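Local atomic coordinates of integron gene cassette protein HFX_CASS3 (Uncultured bacterium, PDB entry 3FYN), a protein that is of unknown function but, as a member of the GNAT family, probably belongs among the acetyl-CoA-dependent N-acetyltransferases. Residues I31-V36 and I73-E78; A120-V125 and S153-E158; I86-G91 and Q127-L132. All blocks are in the same frame, centred on the assembly; numbering follows the deposited sequence.

Interaction 1: residues I31-V36 and I73-E78; sequences IGDVPV and IWLIAE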
# COMPACT_ATOMS: atom_id res chain seq x y z
N ILE A 31 -13.89 -18.00 -5.11
CA ILE A 31 -14.91 -17.27 -5.85
C ILE A 31 -16.33 -17.56 -5.34
O ILE A 31 -17.17 -16.66 -5.29
CB ILE A 31 -14.81 -17.54 -7.37
CG1 ILE A 31 -15.66 -16.53 -8.15
CG2 ILE A 31 -15.19 -18.98 -7.69
CD1 ILE A 31 -15.11 -15.13 -8.10
N GLY A 32 -16.58 -18.80 -4.93
CA GLY A 32 -17.90 -19.18 -4.45
C GLY A 32 -18.27 -18.50 -3.14
O GLY A 32 -19.43 -18.53 -2.72
N ASP A 33 -17.29 -17.90 -2.48
CA ASP A 33 -17.51 -17.23 -1.20
C ASP A 33 -17.96 -15.78 -1.36
O ASP A 33 -18.23 -15.11 -0.36
CB ASP A 33 -16.24 -17.25 -0.36
CG ASP A 33 -15.89 -18.64 0.14
OD1 ASP A 33 -16.80 -19.36 0.62
OD2 ASP A 33 -14.70 -19.00 0.08
N VAL A 34 -18.00 -15.29 -2.59
CA VAL A 34 -18.31 -13.87 -2.80
C VAL A 34 -19.64 -13.45 -2.16
O VAL A 34 -19.71 -12.41 -1.51
CB VAL A 34 -18.24 -13.47 -4.29
CG1 VAL A 34 -18.86 -12.09 -4.52
CG2 VAL A 34 -16.79 -13.49 -4.77
N PRO A 35 -20.71 -14.25 -2.32
CA PRO A 35 -21.95 -13.81 -1.68
C PRO A 35 -21.81 -13.63 -0.16
O PRO A 35 -22.35 -12.66 0.38
CB PRO A 35 -22.93 -14.93 -2.02
CG PRO A 35 -22.45 -15.44 -3.34
CD PRO A 35 -20.94 -15.38 -3.25
N VAL A 36 -21.12 -14.54 0.51
CA VAL A 36 -20.92 -14.41 1.95
C VAL A 36 -19.98 -13.24 2.29
O VAL A 36 -20.21 -12.50 3.25
CB VAL A 36 -20.44 -15.73 2.59
CG1 VAL A 36 -19.84 -15.48 3.97
CG2 VAL A 36 -21.59 -16.73 2.69
N ILE A 73 -7.63 -13.30 0.45
CA ILE A 73 -8.74 -13.17 1.39
C ILE A 73 -8.90 -14.48 2.15
O ILE A 73 -8.80 -15.56 1.57
CB ILE A 73 -10.05 -12.85 0.65
CG1 ILE A 73 -9.87 -11.63 -0.26
CG2 ILE A 73 -11.19 -12.62 1.64
CD1 ILE A 73 -11.05 -11.37 -1.18
N TRP A 74 -9.14 -14.38 3.46
CA TRP A 74 -9.47 -15.54 4.28
C TRP A 74 -10.82 -15.32 4.95
O TRP A 74 -11.18 -14.18 5.27
CB TRP A 74 -8.43 -15.73 5.38
CG TRP A 74 -7.09 -16.22 4.94
CD1 TRP A 74 -6.65 -17.52 4.96
CD2 TRP A 74 -6.00 -15.44 4.47
NE1 TRP A 74 -5.35 -17.59 4.52
CE2 TRP A 74 -4.93 -16.32 4.20
CE3 TRP A 74 -5.82 -14.07 4.23
CZ2 TRP A 74 -3.70 -15.88 3.72
CZ3 TRP A 74 -4.59 -13.63 3.76
CH2 TRP A 74 -3.55 -14.54 3.50
N LEU A 75 -11.55 -16.41 5.15
CA LEU A 75 -12.80 -16.38 5.91
C LEU A 75 -12.54 -16.99 7.27
O LEU A 75 -11.69 -17.86 7.42
CB LEU A 75 -13.89 -17.16 5.18
CG LEU A 75 -14.58 -16.37 4.07
CD1 LEU A 75 -15.20 -17.29 3.03
CD2 LEU A 75 -15.63 -15.43 4.65
N ILE A 76 -13.29 -16.51 8.26
CA ILE A 76 -13.15 -16.97 9.63
C ILE A 76 -14.39 -17.78 9.94
O ILE A 76 -15.50 -17.27 9.89
CB ILE A 76 -13.02 -15.78 10.59
CG1 ILE A 76 -11.79 -14.94 10.21
CG2 ILE A 76 -12.92 -16.26 12.03
CD1 ILE A 76 -11.66 -13.64 10.96
N ALA A 77 -14.18 -19.06 10.24
CA ALA A 77 -15.28 -20.01 10.38
C ALA A 77 -15.60 -20.34 11.83
O ALA A 77 -14.71 -20.43 12.68
CB ALA A 77 -14.97 -21.28 9.62
N GLU A 78 -16.88 -20.53 12.10
CA GLU A 78 -17.34 -21.03 13.39
C GLU A 78 -18.54 -21.92 13.10
O GLU A 78 -19.54 -21.44 12.58
CB GLU A 78 -17.74 -19.86 14.29
CG GLU A 78 -18.12 -20.24 15.70
CD GLU A 78 -18.53 -19.04 16.53
OE1 GLU A 78 -19.44 -18.30 16.10
OE2 GLU A 78 -17.95 -18.84 17.62
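The carboxylate of Asp33 is the flat group of this contact, and a methyl of Leu75 is laid on one of its faces. Leu75 CD1 stands almost straight above the plane, 3.3 Å from Asp33 CG. It is 3.4 Å from Asp33 OD2 and 3.6 Å from Asp33 OD1, so the methyl is nearly centred on the group. Asp33 CB is similarly close, 3.5 Å from Leu75 CD1. The packing is tight, apolar in character on the leucine side and without a hydrogen bond between the two segments. Leu75 arrives with CG beside its backbone N (chi1 -82°), which lifts the isopropyl fork off the strand toward the start of the helix. Its other branch serves a second residue: Leu75 CD2 meets Val36 CG1 at 4.3 Å, a looser apolar touch three residues beyond Asp33.

The carboxylate does its polar work with atoms outside the two segments. Asp33 OD2 forms a salt bridge with Arg27 and accepts a hydrogen bond from the backbone N of His30, three residues back, while OD1 has a hydrogen-bonding partner elsewhere. Together they hold the carboxylate and probably help keep it ionised although it is buried. The 3-10 turn itself closes with Val34 N bonded to Ile31 O at 3.1 Å.

Leu75 pairs by its backbone with Arg27 and packs on that side chain too, so the salt-bridge partner comes from the adjacent antiparallel strand 26-28. The contact thus ties the 3-10 turn 31-33 and the first turn of helix 34-47 to strand 71-78. Ile73 packs on helix 54-66, while Trp74 and Ile76 pack on helix 117-131, a layering of helices about the sheet that fits the GNAT fold.

Interaction 2: residues A120-V125 and S153-E158; sequences AALQTV and SRAGFE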
# COMPACT_ATOMS: atom_id res chain seq x y z
N ALA A 120 -6.21 -15.20 15.68
CA ALA A 120 -5.91 -16.30 14.77
C ALA A 120 -5.85 -15.82 13.32
O ALA A 120 -4.96 -16.22 12.57
CB ALA A 120 -6.94 -17.42 14.91
N ALA A 121 -6.79 -14.97 12.94
CA ALA A 121 -6.81 -14.42 11.59
C ALA A 121 -5.54 -13.64 11.27
O ALA A 121 -4.98 -13.79 10.18
CB ALA A 121 -8.05 -13.53 11.39
N LEU A 122 -5.09 -12.81 12.20
CA LEU A 122 -3.88 -12.03 12.00
C LEU A 122 -2.63 -12.91 11.89
O LEU A 122 -1.74 -12.63 11.10
CB LEU A 122 -3.71 -10.97 13.10
CG LEU A 122 -4.72 -9.82 13.06
CD1 LEU A 122 -4.66 -9.02 14.36
CD2 LEU A 122 -4.50 -8.91 11.85
N GLN A 123 -2.58 -13.97 12.69
CA GLN A 123 -1.46 -14.90 12.62
C GLN A 123 -1.42 -15.60 11.27
O GLN A 123 -0.35 -15.83 10.70
CB GLN A 123 -1.53 -15.92 13.75
CG GLN A 123 -1.13 -15.34 15.09
CD GLN A 123 0.24 -14.70 15.06
OE1 GLN A 123 1.24 -15.37 14.78
NE2 GLN A 123 0.30 -13.41 15.33
N THR A 124 -2.59 -15.94 10.75
CA THR A 124 -2.70 -16.57 9.44
C THR A 124 -2.20 -15.65 8.34
O THR A 124 -1.45 -16.07 7.45
CB THR A 124 -4.14 -17.00 9.16
OG1 THR A 124 -4.52 -18.01 10.10
CG2 THR A 124 -4.26 -17.58 7.76
N VAL A 125 -2.60 -14.38 8.39
CA VAL A 125 -2.13 -13.42 7.40
C VAL A 125 -0.61 -13.24 7.50
O VAL A 125 0.09 -13.19 6.49
CB VAL A 125 -2.86 -12.07 7.53
CG1 VAL A 125 -2.23 -11.03 6.60
CG2 VAL A 125 -4.34 -12.24 7.20
N SER A 153 -2.08 -4.95 18.60
CA SER A 153 -0.87 -4.87 19.41
C SER A 153 -0.35 -6.27 19.75
O SER A 153 0.85 -6.53 19.64
CB SER A 153 -1.12 -4.08 20.69
OG SER A 153 0.06 -4.01 21.47
N ARG A 154 -1.25 -7.15 20.15
CA ARG A 154 -0.86 -8.51 20.53
C ARG A 154 -0.41 -9.34 19.33
O ARG A 154 0.24 -10.37 19.50
CB ARG A 154 -2.01 -9.21 21.28
CG ARG A 154 -2.13 -8.77 22.73
CD ARG A 154 -3.23 -9.53 23.47
NE ARG A 154 -4.51 -8.84 23.43
CZ ARG A 154 -5.53 -9.18 22.64
NH1 ARG A 154 -5.41 -10.22 21.82
NH2 ARG A 154 -6.66 -8.49 22.67
N ALA A 155 -0.75 -8.88 18.13
CA ALA A 155 -0.34 -9.56 16.90
C ALA A 155 1.00 -9.02 16.41
O ALA A 155 1.49 -9.43 15.35
CB ALA A 155 -1.41 -9.39 15.83
N GLY A 156 1.58 -8.11 17.18
CA GLY A 156 2.90 -7.58 16.86
C GLY A 156 2.90 -6.27 16.10
O GLY A 156 3.95 -5.79 15.68
N PHE A 157 1.71 -5.69 15.91
CA PHE A 157 1.62 -4.39 15.26
C PHE A 157 1.84 -3.29 16.29
O PHE A 157 1.13 -3.20 17.29
CB PHE A 157 0.25 -4.19 14.61
CG PHE A 157 -0.03 -5.13 13.48
CD1 PHE A 157 -0.69 -6.33 13.70
CD2 PHE A 157 0.35 -4.81 12.19
CE1 PHE A 157 -0.95 -7.19 12.66
CE2 PHE A 157 0.09 -5.67 11.14
CZ PHE A 157 -0.57 -6.86 11.38
N GLU A 158 2.82 -2.44 16.03
CA GLU A 158 3.09 -1.31 16.90
C GLU A 158 3.07 -0.01 16.09
O GLU A 158 3.24 -0.04 14.87
CB GLU A 158 4.42 -1.51 17.64
CG GLU A 158 4.37 -2.66 18.65
CD GLU A 158 5.74 -3.17 19.06
OE1 GLU A 158 6.53 -2.40 19.65
OE2 GLU A 158 6.02 -4.37 18.82
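Leu122 carries this contact from its first side-chain carbon outward, beginning with its CB, which lies 3.9 Å from Ala155 CB. CG stands beside the backbone N (chi1 -69°), and the fork it carries divides its two methyls between two residues. Leu122 CD1 presses on the same methyl group, 3.6 Å from Ala155 CB. Leu122 CD2 comes in obliquely at the ring of Phe157, 4.0 Å from Phe157 CE1. Around the same leucine, Ile86, Val103 and Phe106 of the sheet complete an apolar setting.

Ala155 and Phe157 flank the glycine of a Schellman motif that closes the short, weakly bonded helix 151-154. Gly156 has positive phi (96°), and its N bonds back to Ser153 O at 3.0 Å. The CB atoms of Ala155, before the glycine, and Phe157, after it, both point toward helix 117-131, whose counterpart in GNAT enzymes follows the loop that binds the pyrophosphate of acetyl-CoA.

Ala155 O receives bonds from Lys126 NZ of the long helix and from Gln167 NE2 of the second subunit. That same Gln167 packs on Phe157, whose ring also touches Val103, Leu137 and Val139 of the sheet.

Interaction 3: residues I86-G91 and Q127-L132; sequences IVLTLG and QGCCDL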
# COMPACT_ATOMS: atom_id res chain seq x y z
N ILE A 86 -10.82 -11.51 6.56
CA ILE A 86 -9.67 -10.63 6.59
C ILE A 86 -9.06 -10.56 5.20
O ILE A 86 -9.00 -11.57 4.48
CB ILE A 86 -8.63 -11.09 7.65
CG1 ILE A 86 -7.52 -10.05 7.83
CG2 ILE A 86 -8.07 -12.47 7.31
CD1 ILE A 86 -6.74 -10.24 9.13
N VAL A 87 -8.64 -9.36 4.81
CA VAL A 87 -8.11 -9.13 3.48
C VAL A 87 -6.68 -8.64 3.56
O VAL A 87 -6.38 -7.68 4.26
CB VAL A 87 -8.95 -8.07 2.73
CG1 VAL A 87 -8.37 -7.83 1.35
CG2 VAL A 87 -10.40 -8.53 2.63
N LEU A 88 -5.79 -9.32 2.84
CA LEU A 88 -4.41 -8.89 2.68
C LEU A 88 -4.23 -8.30 1.29
O LEU A 88 -4.55 -8.94 0.29
CB LEU A 88 -3.48 -10.11 2.84
CG LEU A 88 -2.02 -9.92 2.41
CD1 LEU A 88 -1.27 -9.00 3.38
CD2 LEU A 88 -1.32 -11.27 2.33
N THR A 89 -3.71 -7.08 1.21
CA THR A 89 -3.34 -6.53 -0.10
C THR A 89 -1.84 -6.31 -0.16
O THR A 89 -1.20 -6.11 0.87
CB THR A 89 -4.11 -5.25 -0.44
OG1 THR A 89 -3.85 -4.26 0.56
CG2 THR A 89 -5.60 -5.53 -0.50
N LEU A 90 -1.30 -6.37 -1.37
CA LEU A 90 0.15 -6.37 -1.58
C LEU A 90 0.58 -5.21 -2.45
O LEU A 90 -0.12 -4.83 -3.38
CB LEU A 90 0.57 -7.68 -2.26
CG LEU A 90 0.28 -8.94 -1.43
CD1 LEU A 90 0.53 -10.20 -2.25
CD2 LEU A 90 1.10 -8.93 -0.16
N GLY A 91 1.75 -4.65 -2.14
CA GLY A 91 2.30 -3.55 -2.91
C GLY A 91 3.80 -3.49 -2.75
O GLY A 91 4.35 -3.94 -1.75
N GLN A 127 1.61 -15.36 8.64
CA GLN A 127 2.24 -16.56 8.07
C GLN A 127 2.19 -16.53 6.55
O GLN A 127 3.17 -16.87 5.87
CB GLN A 127 1.59 -17.84 8.60
CG GLN A 127 2.23 -19.10 8.04
CD GLN A 127 3.67 -19.26 8.48
OE1 GLN A 127 4.58 -19.39 7.65
NE2 GLN A 127 3.89 -19.25 9.78
N GLY A 128 1.05 -16.13 6.00
CA GLY A 128 0.91 -16.02 4.56
C GLY A 128 1.93 -15.06 3.98
O GLY A 128 2.55 -15.34 2.95
N CYS A 129 2.12 -13.93 4.64
CA CYS A 129 3.13 -12.96 4.22
C CYS A 129 4.53 -13.57 4.20
O CYS A 129 5.25 -13.43 3.22
CB CYS A 129 3.10 -11.73 5.12
SG CYS A 129 1.71 -10.62 4.81
N CYS A 130 4.91 -14.24 5.28
CA CYS A 130 6.24 -14.83 5.34
C CYS A 130 6.42 -15.87 4.24
O CYS A 130 7.48 -15.95 3.62
CB CYS A 130 6.50 -15.44 6.72
SG CYS A 130 6.58 -14.22 8.06
N ASP A 131 5.38 -16.66 4.00
CA ASP A 131 5.43 -17.66 2.94
C ASP A 131 5.62 -17.03 1.56
O ASP A 131 6.19 -17.64 0.66
CB ASP A 131 4.16 -18.53 2.95
CG ASP A 131 4.09 -19.46 4.15
OD1 ASP A 131 5.12 -19.69 4.82
OD2 ASP A 131 2.98 -19.97 4.43
N LEU A 132 5.14 -15.79 1.41
CA LEU A 132 5.22 -15.08 0.14
C LEU A 132 6.46 -14.20 0.02
O LEU A 132 6.67 -13.56 -1.01
CB LEU A 132 3.96 -14.22 -0.05
CG LEU A 132 2.66 -14.99 -0.28
CD1 LEU A 132 1.46 -14.05 -0.20
CD2 LEU A 132 2.70 -15.72 -1.61
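Segment 86-91 of strand 81-93 passes the last turn of helix 117-131, with the CA atoms of Leu88 and Cys129 8.7 Å apart, and no hydrogen bond joins the two segments. Leu88 bridges the gap with its CG anti to the backbone N (chi1 167°), both methyls turned to the thiol. Cys129 SG lies 3.7 Å from Leu88 CD1 and 4.0 Å from Leu88 CD2, so the sulfur faces the fork of the leucine rather than one branch. The thiol acts here as an apolar group.

Two residues along the strand, Leu90 CD1 only just touches Leu132 CD1 at 4.5 Å, near the more open end of the contact. Leu132 N bonds to Cys129 O at 3.0 Å and weakly to Gly128 O, holding the residue against the last turn.

Val134, beyond the helix, packs on both Leu90 and Cys129, and Leu169 of the second subunit covers Cys129 at the dimer interface. Leu88 is also lodged against Trp74 and Val125. Strand 136-140 then runs parallel to strand 98-108, so helix 117-131 makes a beta-alpha-beta crossover packed on the central antiparallel strands, which fits the core layout of the GNAT fold.

How the interactions relate
All three contacts are mainly buried, but interactions 2 and 3 each have an exposed residue, Gln123 and Leu132, at their margins. Both use helix 117-131, a few residues apart, and merge where Val125 and Leu122 meet Ile86. Interaction 1 lies on the sheet's other face, where Leu75 meets the start of helix 34-47. It joins interaction 3 through neighbouring strands, where Trp74 O probably bonds Ile86 N at 3.0 Å, and reaches interaction 2 through Trp74 and Ile76 packing on the helix. The chemistry differs: interaction 1 sets a methyl on a salt-bridged carboxylate beside a small apolar touch, whereas the other two are mainly apolar, aliphatic, aromatic or thiol, and both touch the second subunit.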